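Local coordinates for repeat Five Residue (Rfr) protein or pentapeptide repeat protein (Cyanothece, PDB 2O6W) that is of unknown function but folds as a right-handed quadrilateral beta helix built from tandem pentapeptide repeats, at residues A[62-76]-A[82-96]. Numbering follows the deposited sequence.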
ATOM      1  N   ASN A  62       8.638  -5.260  -5.272  1.00 35.22           N
ATOM      2  CA  ASN A  62       7.854  -5.437  -6.483  1.00 33.94           C
ATOM      3  C   ASN A  62       6.602  -6.216  -6.091  1.00 33.56           C
ATOM      4  O   ASN A  62       6.683  -7.379  -5.706  1.00 34.52           O
ATOM      5  CB  ASN A  62       8.631  -6.218  -7.543  1.00 33.87           C
ATOM      6  CG  ASN A  62       7.981  -6.133  -8.921  1.00 37.00           C
ATOM      7  OD1 ASN A  62       6.752  -6.155  -9.053  1.00 36.43           O
ATOM      8  ND2 ASN A  62       8.802  -6.055  -9.955  1.00 39.41           N
ATOM      9  N   LEU A  63       5.452  -5.557  -6.190  1.00 32.57           N
ATOM     10  CA  LEU A  63       4.179  -6.154  -5.843  1.00 32.16           C
ATOM     11  C   LEU A  63       3.245  -6.194  -7.048  1.00 32.74           C
ATOM     12  O   LEU A  63       2.034  -6.365  -6.907  1.00 32.01           O
ATOM     13  CB  LEU A  63       3.537  -5.361  -4.702  1.00 32.03           C
ATOM     14  CG  LEU A  63       4.100  -5.618  -3.300  1.00 33.96           C
ATOM     15  CD1 LEU A  63       3.874  -4.411  -2.397  1.00 34.32           C
ATOM     16  CD2 LEU A  63       3.435  -6.851  -2.723  1.00 31.93           C
ATOM     17  N   SER A  64       3.820  -6.035  -8.236  1.00 33.11           N
ATOM     18  CA  SER A  64       3.061  -6.041  -9.489  1.00 33.36           C
ATOM     19  C   SER A  64       2.036  -7.174  -9.601  1.00 31.28           C
ATOM     20  O   SER A  64       2.358  -8.336  -9.384  1.00 29.82           O
ATOM     21  CB  SER A  64       4.028  -6.127 -10.674  1.00 34.28           C
ATOM     22  OG  SER A  64       4.838  -4.962 -10.751  1.00 37.91           O
ATOM     23  N   ASN A  65       0.797  -6.826  -9.929  1.00 30.78           N
ATOM     24  CA  ASN A  65      -0.247  -7.826 -10.098  1.00 31.16           C
ATOM     25  C   ASN A  65      -0.569  -8.584  -8.820  1.00 31.34           C
ATOM     26  O   ASN A  65      -1.230  -9.625  -8.856  1.00 30.45           O
ATOM     27  CB  ASN A  65       0.172  -8.822 -11.186  1.00 33.22           C
ATOM     28  CG  ASN A  65       0.350  -8.161 -12.537  1.00 37.45           C
ATOM     29  OD1 ASN A  65      -0.627  -7.810 -13.202  1.00 43.68           O
ATOM     30  ND2 ASN A  65       1.595  -7.966 -12.942  1.00 36.80           N
ATOM     31  N   ALA A  66      -0.093  -8.081  -7.686  1.00 30.98           N
ATOM     32  CA  ALA A  66      -0.380  -8.741  -6.416  1.00 29.68           C
ATOM     33  C   ALA A  66      -1.771  -8.319  -5.965  1.00 27.34           C
ATOM     34  O   ALA A  66      -2.281  -7.297  -6.409  1.00 27.10           O
ATOM     35  CB  ALA A  66       0.643  -8.351  -5.371  1.00 27.66           C
ATOM     36  N   ASN A  67      -2.385  -9.114  -5.100  1.00 27.30           N
ATOM     37  CA  ASN A  67      -3.709  -8.789  -4.592  1.00 27.97           C
ATOM     38  C   ASN A  67      -3.664  -8.369  -3.123  1.00 27.91           C
ATOM     39  O   ASN A  67      -3.371  -9.185  -2.239  1.00 27.86           O
ATOM     40  CB  ASN A  67      -4.660  -9.979  -4.745  1.00 26.67           C
ATOM     41  CG  ASN A  67      -6.035  -9.684  -4.181  1.00 29.79           C
ATOM     42  OD1 ASN A  67      -6.484  -8.534  -4.202  1.00 30.30           O
ATOM     43  ND2 ASN A  67      -6.719 -10.713  -3.691  1.00 26.66           N
ATOM     44  N   LEU A  68      -3.959  -7.099  -2.865  1.00 27.36           N
ATOM     45  CA  LEU A  68      -3.953  -6.576  -1.498  1.00 28.18           C
ATOM     46  C   LEU A  68      -5.330  -6.053  -1.098  1.00 27.19           C
ATOM     47  O   LEU A  68      -5.464  -5.264  -0.165  1.00 25.79           O
ATOM     48  CB  LEU A  68      -2.910  -5.464  -1.374  1.00 24.45           C
ATOM     49  CG  LEU A  68      -1.484  -5.962  -1.639  1.00 24.87           C
ATOM     50  CD1 LEU A  68      -0.518  -4.792  -1.788  1.00 24.69           C
ATOM     51  CD2 LEU A  68      -1.063  -6.870  -0.501  1.00 23.33           C
ATOM     52  N   TYR A  69      -6.349  -6.519  -1.815  1.00 28.48           N
ATOM     53  CA  TYR A  69      -7.734  -6.128  -1.567  1.00 30.72           C
ATOM     54  C   TYR A  69      -8.082  -6.045  -0.077  1.00 28.69           C
ATOM     55  O   TYR A  69      -7.843  -6.985   0.677  1.00 27.16           O
ATOM     56  CB  TYR A  69      -8.681  -7.111  -2.265  1.00 29.81           C
ATOM     57  CG  TYR A  69     -10.140  -6.818  -2.026  1.00 31.39           C
ATOM     58  CD1 TYR A  69     -10.720  -5.643  -2.495  1.00 32.99           C
ATOM     59  CD2 TYR A  69     -10.943  -7.711  -1.319  1.00 33.60           C
ATOM     60  CE1 TYR A  69     -12.063  -5.364  -2.261  1.00 37.19           C
ATOM     61  CE2 TYR A  69     -12.283  -7.442  -1.081  1.00 34.73           C
ATOM     62  CZ  TYR A  69     -12.839  -6.268  -1.553  1.00 37.26           C
ATOM     63  OH  TYR A  69     -14.170  -5.998  -1.316  1.00 40.49           O
ATOM     64  N   GLN A  70      -8.640  -4.904   0.323  1.00 27.39           N
ATOM     65  CA  GLN A  70      -9.050  -4.640   1.703  1.00 27.69           C
ATOM     66  C   GLN A  70      -7.975  -4.795   2.764  1.00 27.79           C
ATOM     67  O   GLN A  70      -8.287  -5.031   3.923  1.00 27.43           O
ATOM     68  CB  GLN A  70     -10.241  -5.521   2.084  1.00 26.34           C
ATOM     69  CG  GLN A  70     -11.518  -5.173   1.366  1.00 30.25           C
ATOM     70  CD  GLN A  70     -12.724  -5.870   1.970  1.00 31.86           C
ATOM     71  OE1 GLN A  70     -12.712  -7.081   2.190  1.00 36.47           O
ATOM     72  NE2 GLN A  70     -13.777  -5.106   2.235  1.00 33.26           N
ATOM     73  N   SER A  71      -6.713  -4.673   2.376  1.00 28.81           N
ATOM     74  CA  SER A  71      -5.620  -4.793   3.330  1.00 28.71           C
ATOM     75  C   SER A  71      -5.320  -3.449   3.999  1.00 29.37           C
ATOM     76  O   SER A  71      -5.531  -2.387   3.409  1.00 30.61           O
ATOM     77  CB  SER A  71      -4.362  -5.299   2.624  1.00 27.69           C
ATOM     78  OG  SER A  71      -4.398  -6.707   2.457  1.00 29.60           O
ATOM     79  N   ASP A  72      -4.846  -3.493   5.239  1.00 29.00           N
ATOM     80  CA  ASP A  72      -4.493  -2.272   5.955  1.00 29.22           C
ATOM     81  C   ASP A  72      -3.012  -2.025   5.655  1.00 29.05           C
ATOM     82  O   ASP A  72      -2.162  -2.872   5.941  1.00 24.97           O
ATOM     83  CB  ASP A  72      -4.692  -2.448   7.471  1.00 31.51           C
ATOM     84  CG  ASP A  72      -4.519  -1.138   8.253  1.00 36.84           C
ATOM     85  OD1 ASP A  72      -3.681  -0.288   7.852  1.00 35.97           O
ATOM     86  OD2 ASP A  72      -5.207  -0.966   9.290  1.00 38.29           O
ATOM     87  N   LEU A  73      -2.711  -0.865   5.080  1.00 28.59           N
ATOM     88  CA  LEU A  73      -1.342  -0.504   4.737  1.00 29.60           C
ATOM     89  C   LEU A  73      -1.018   0.875   5.313  1.00 30.76           C
ATOM     90  O   LEU A  73      -0.155   1.591   4.798  1.00 32.37           O
ATOM     91  CB  LEU A  73      -1.177  -0.476   3.209  1.00 27.84           C
ATOM     92  CG  LEU A  73      -1.646  -1.735   2.460  1.00 28.41           C
ATOM     93  CD1 LEU A  73      -1.531  -1.539   0.949  1.00 26.52           C
ATOM     94  CD2 LEU A  73      -0.824  -2.923   2.910  1.00 23.37           C
ATOM     95  N   SER A  74      -1.707   1.250   6.383  1.00 30.51           N
ATOM     96  CA  SER A  74      -1.489   2.560   6.981  1.00 32.78           C
ATOM     97  C   SER A  74      -0.033   2.821   7.375  1.00 32.48           C
ATOM     98  O   SER A  74       0.608   1.993   8.014  1.00 31.30           O
ATOM     99  CB  SER A  74      -2.425   2.766   8.190  1.00 33.61           C
ATOM    100  OG  SER A  74      -2.340   1.705   9.124  1.00 37.16           O
ATOM    101  N   SER A  75       0.479   3.978   6.956  1.00 33.10           N
ATOM    102  CA  SER A  75       1.848   4.398   7.252  1.00 33.66           C
ATOM    103  C   SER A  75       2.915   3.492   6.645  1.00 32.50           C
ATOM    104  O   SER A  75       4.085   3.555   7.028  1.00 32.29           O
ATOM    105  CB  SER A  75       2.057   4.482   8.766  1.00 33.53           C
ATOM    106  OG  SER A  75       1.163   5.423   9.341  1.00 37.84           O
ATOM    107  N   ILE A  76       2.521   2.661   5.693  1.00 31.14           N
ATOM    108  CA  ILE A  76       3.465   1.756   5.058  1.00 32.43           C
ATOM    109  C   ILE A  76       4.468   2.514   4.196  1.00 32.47           C
ATOM    110  O   ILE A  76       4.175   3.603   3.690  1.00 33.25           O
ATOM    111  CB  ILE A  76       2.731   0.732   4.176  1.00 30.92           C
ATOM    112  CG1 ILE A  76       3.600  -0.511   3.990  1.00 29.83           C
ATOM    113  CG2 ILE A  76       2.416   1.351   2.827  1.00 29.49           C
ATOM    114  CD1 ILE A  76       2.825  -1.706   3.504  1.00 31.67           C
ATOM    115  N   ILE A  82       7.364  -1.029  -6.929  1.00 33.55           N
ATOM    116  CA  ILE A  82       6.734  -1.328  -8.210  1.00 32.85           C
ATOM    117  C   ILE A  82       5.385  -1.973  -7.907  1.00 32.88           C
ATOM    118  O   ILE A  82       5.323  -3.049  -7.308  1.00 30.77           O
ATOM    119  CB  ILE A  82       7.616  -2.299  -9.043  1.00 34.13           C
ATOM    120  CG1 ILE A  82       8.995  -1.665  -9.265  1.00 33.87           C
ATOM    121  CG2 ILE A  82       6.943  -2.625 -10.373  1.00 29.49           C
ATOM    122  CD1 ILE A  82      10.011  -2.585  -9.880  1.00 37.60           C
ATOM    123  N   LEU A  83       4.310  -1.309  -8.323  1.00 33.02           N
ATOM    124  CA  LEU A  83       2.959  -1.793  -8.077  1.00 33.86           C
ATOM    125  C   LEU A  83       2.118  -1.765  -9.352  1.00 34.18           C
ATOM    126  O   LEU A  83       0.986  -1.285  -9.350  1.00 34.66           O
ATOM    127  CB  LEU A  83       2.298  -0.925  -6.998  1.00 34.22           C
ATOM    128  CG  LEU A  83       3.118  -0.741  -5.720  1.00 36.21           C
ATOM    129  CD1 LEU A  83       2.514   0.327  -4.843  1.00 37.52           C
ATOM    130  CD2 LEU A  83       3.189  -2.059  -4.978  1.00 38.93           C
ATOM    131  N   VAL A  84       2.675  -2.289 -10.436  1.00 33.92           N
ATOM    132  CA  VAL A  84       1.984  -2.311 -11.718  1.00 33.61           C
ATOM    133  C   VAL A  84       0.796  -3.270 -11.730  1.00 33.93           C
ATOM    134  O   VAL A  84       0.955  -4.465 -11.500  1.00 35.32           O
ATOM    135  CB  VAL A  84       2.965  -2.698 -12.855  1.00 33.19           C
ATOM    136  CG1 VAL A  84       2.215  -2.899 -14.163  1.00 31.81           C
ATOM    137  CG2 VAL A  84       4.017  -1.609 -13.010  1.00 30.38           C
ATOM    138  N   GLU A  85      -0.390  -2.737 -12.005  1.00 35.33           N
ATOM    139  CA  GLU A  85      -1.608  -3.536 -12.057  1.00 38.11           C
ATOM    140  C   GLU A  85      -1.906  -4.241 -10.739  1.00 37.79           C
ATOM    141  O   GLU A  85      -2.528  -5.301 -10.722  1.00 40.52           O
ATOM    142  CB  GLU A  85      -1.510  -4.575 -13.175  1.00 39.87           C
ATOM    143  CG  GLU A  85      -1.625  -3.993 -14.571  1.00 48.59           C
ATOM    144  CD  GLU A  85      -1.148  -4.957 -15.650  1.00 54.36           C
ATOM    145  OE1 GLU A  85      -1.677  -6.089 -15.730  1.00 56.90           O
ATOM    146  OE2 GLU A  85      -0.237  -4.578 -16.422  1.00 59.21           O
ATOM    147  N   THR A  86      -1.467  -3.648  -9.637  1.00 35.13           N
ATOM    148  CA  THR A  86      -1.692  -4.224  -8.320  1.00 33.16           C
ATOM    149  C   THR A  86      -3.113  -3.924  -7.859  1.00 32.68           C
ATOM    150  O   THR A  86      -3.652  -2.855  -8.156  1.00 32.53           O
ATOM    151  CB  THR A  86      -0.704  -3.627  -7.288  1.00 33.84           C
ATOM    152  OG1 THR A  86       0.640  -3.939  -7.676  1.00 33.66           O
ATOM    153  CG2 THR A  86      -0.974  -4.175  -5.892  1.00 31.58           C
ATOM    154  N   ASN A  87      -3.730  -4.860  -7.145  1.00 30.95           N
ATOM    155  CA  ASN A  87      -5.079  -4.616  -6.645  1.00 30.69           C
ATOM    156  C   ASN A  87      -5.011  -3.987  -5.254  1.00 31.03           C
ATOM    157  O   ASN A  87      -4.832  -4.689  -4.259  1.00 31.98           O
ATOM    158  CB  ASN A  87      -5.896  -5.912  -6.574  1.00 29.29           C
ATOM    159  CG  ASN A  87      -7.336  -5.669  -6.116  1.00 31.59           C
ATOM    160  OD1 ASN A  87      -7.791  -4.527  -6.035  1.00 33.57           O
ATOM    161  ND2 ASN A  87      -8.058  -6.743  -5.828  1.00 33.42           N
ATOM    162  N   LEU A  88      -5.151  -2.666  -5.191  1.00 28.73           N
ATOM    163  CA  LEU A  88      -5.116  -1.953  -3.915  1.00 28.83           C
ATOM    164  C   LEU A  88      -6.488  -1.398  -3.557  1.00 28.61           C
ATOM    165  O   LEU A  88      -6.587  -0.450  -2.781  1.00 28.23           O
ATOM    166  CB  LEU A  88      -4.117  -0.792  -3.968  1.00 26.62           C
ATOM    167  CG  LEU A  88      -2.666  -1.189  -4.234  1.00 27.39           C
ATOM    168  CD1 LEU A  88      -1.852   0.026  -4.618  1.00 26.53           C
ATOM    169  CD2 LEU A  88      -2.095  -1.880  -3.003  1.00 26.72           C
ATOM    170  N   SER A  89      -7.550  -1.972  -4.119  1.00 28.75           N
ATOM    171  CA  SER A  89      -8.886  -1.465  -3.825  1.00 30.61           C
ATOM    172  C   SER A  89      -9.308  -1.685  -2.372  1.00 29.60           C
ATOM    173  O   SER A  89      -9.015  -2.716  -1.763  1.00 29.27           O
ATOM    174  CB  SER A  89      -9.926  -2.069  -4.779  1.00 30.38           C
ATOM    175  OG  SER A  89      -9.907  -3.480  -4.736  1.00 37.93           O
ATOM    176  N   GLU A  90      -9.988  -0.682  -1.830  1.00 31.00           N
ATOM    177  CA  GLU A  90     -10.465  -0.683  -0.452  1.00 31.99           C
ATOM    178  C   GLU A  90      -9.359  -0.906   0.574  1.00 30.35           C
ATOM    179  O   GLU A  90      -9.600  -1.438   1.654  1.00 29.88           O
ATOM    180  CB  GLU A  90     -11.578  -1.715  -0.280  1.00 35.39           C
ATOM    181  CG  GLU A  90     -12.741  -1.446  -1.207  1.00 42.14           C
ATOM    182  CD  GLU A  90     -14.033  -2.096  -0.757  1.00 50.20           C
ATOM    183  OE1 GLU A  90     -15.012  -2.040  -1.536  1.00 53.04           O
ATOM    184  OE2 GLU A  90     -14.076  -2.648   0.371  1.00 51.44           O
ATOM    185  N   THR A  91      -8.143  -0.499   0.234  1.00 28.60           N
ATOM    186  CA  THR A  91      -7.035  -0.630   1.167  1.00 29.86           C
ATOM    187  C   THR A  91      -6.916   0.648   1.986  1.00 30.89           C
ATOM    188  O   THR A  91      -7.395   1.712   1.583  1.00 30.95           O
ATOM    189  CB  THR A  91      -5.681  -0.858   0.451  1.00 27.78           C
ATOM    190  OG1 THR A  91      -5.438   0.205  -0.489  1.00 26.97           O
ATOM    191  CG2 THR A  91      -5.679  -2.203  -0.256  1.00 25.62           C
ATOM    192  N   ASP A  92      -6.283   0.544   3.145  1.00 32.30           N
ATOM    193  CA  ASP A  92      -6.085   1.713   3.985  1.00 33.82           C
ATOM    194  C   ASP A  92      -4.630   2.130   3.759  1.00 32.60           C
ATOM    195  O   ASP A  92      -3.712   1.455   4.210  1.00 33.38           O
ATOM    196  CB  ASP A  92      -6.328   1.363   5.460  1.00 36.85           C
ATOM    197  CG  ASP A  92      -6.286   2.585   6.374  1.00 43.47           C
ATOM    198  OD1 ASP A  92      -5.640   3.587   6.001  1.00 45.92           O
ATOM    199  OD2 ASP A  92      -6.883   2.540   7.478  1.00 45.91           O
ATOM    200  N   LEU A  93      -4.423   3.222   3.028  1.00 32.10           N
ATOM    201  CA  LEU A  93      -3.077   3.720   2.757  1.00 31.55           C
ATOM    202  C   LEU A  93      -2.838   5.074   3.434  1.00 32.61           C
ATOM    203  O   LEU A  93      -2.070   5.901   2.946  1.00 30.66           O
ATOM    204  CB  LEU A  93      -2.847   3.827   1.242  1.00 29.16           C
ATOM    205  CG  LEU A  93      -2.385   2.514   0.590  1.00 29.68           C
ATOM    206  CD1 LEU A  93      -2.681   2.496  -0.901  1.00 25.93           C
ATOM    207  CD2 LEU A  93      -0.892   2.335   0.851  1.00 26.54           C
ATOM    208  N   GLU A  94      -3.500   5.296   4.567  1.00 33.32           N
ATOM    209  CA  GLU A  94      -3.340   6.549   5.283  1.00 34.81           C
ATOM    210  C   GLU A  94      -1.894   6.786   5.717  1.00 33.35           C
ATOM    211  O   GLU A  94      -1.248   5.899   6.268  1.00 32.81           O
ATOM    212  CB  GLU A  94      -4.260   6.596   6.500  1.00 36.66           C
ATOM    213  CG  GLU A  94      -4.119   7.883   7.290  1.00 42.65           C
ATOM    214  CD  GLU A  94      -5.360   8.235   8.088  1.00 46.95           C
ATOM    215  OE1 GLU A  94      -5.319   9.253   8.812  1.00 50.29           O
ATOM    216  OE2 GLU A  94      -6.376   7.508   7.988  1.00 47.07           O
ATOM    217  N   ASN A  95      -1.402   7.995   5.446  1.00 33.72           N
ATOM    218  CA  ASN A  95      -0.042   8.406   5.785  1.00 34.39           C
ATOM    219  C   ASN A  95       1.002   7.485   5.184  1.00 34.12           C
ATOM    220  O   ASN A  95       2.122   7.384   5.681  1.00 34.97           O
ATOM    221  CB  ASN A  95       0.145   8.462   7.304  1.00 35.27           C
ATOM    222  CG  ASN A  95      -0.882   9.340   7.979  1.00 39.49           C
ATOM    223  OD1 ASN A  95      -1.107  10.486   7.568  1.00 42.51           O
ATOM    224  ND2 ASN A  95      -1.517   8.813   9.019  1.00 40.86           N
ATOM    225  N   ALA A  96       0.636   6.808   4.107  1.00 32.56           N
ATOM    226  CA  ALA A  96       1.567   5.903   3.467  1.00 31.12           C
ATOM    227  C   ALA A  96       2.592   6.692   2.669  1.00 31.12           C
ATOM    228  O   ALA A  96       2.352   7.831   2.272  1.00 30.48           O
ATOM    229  CB  ALA A  96       0.825   4.956   2.560  1.00 30.60           C
TER
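Leu68 and Leu88 run parallel into the core, CD1 of Leu68 meeting CD2 of Leu88 at 3.5 Å; one face away on either side, CD2 of Leu83 and of Leu93 packs on CB of Leu63 and of Leu73. In all six leucines CG lies opposite the carbonyl carbon (chi1 -62° in Leu68), which sends the methyls into the interior of the coil, where a branched, apolar chain fills the core.

On the outer surface Asn67 and Asn87 run alongside each other, their amide planes 9° apart, and ND2 of Asn87 gives a weak hydrogen bond to OD1 of Asn67 (2.9 Å). With CG opposite the backbone N (chi1 178°), the short Asn67 side chain also lets OD1 accept from Tyr69 N, above the carbonyl plane, closing an Asx turn; its extra NH2 bonds Asn24 of the neighbouring coil. Asp72 and Asp92 offer the same short-armed acceptor and close Asx turns too, and Lys33 pairs with Asp92, probably easing the repulsion between the two carboxylates.

At a corner, NE2 of Gln70 donates a hydrogen bond to OE2 of Glu90 (3.1 Å), meeting it nearly head-on along the C-O bond, while OE1 accepts from Arg27 NE. The Tyr69 ring meets Ser89 OG at its edge, 3.2 Å from CD1. Backbone bonds such as Asn87 N to Ala66 O (2.9 Å) tie the coils together. Twenty-residue spacing, type II turns and inward leucine ladders mark the pentapeptide-repeat right-handed quadrilateral beta helix.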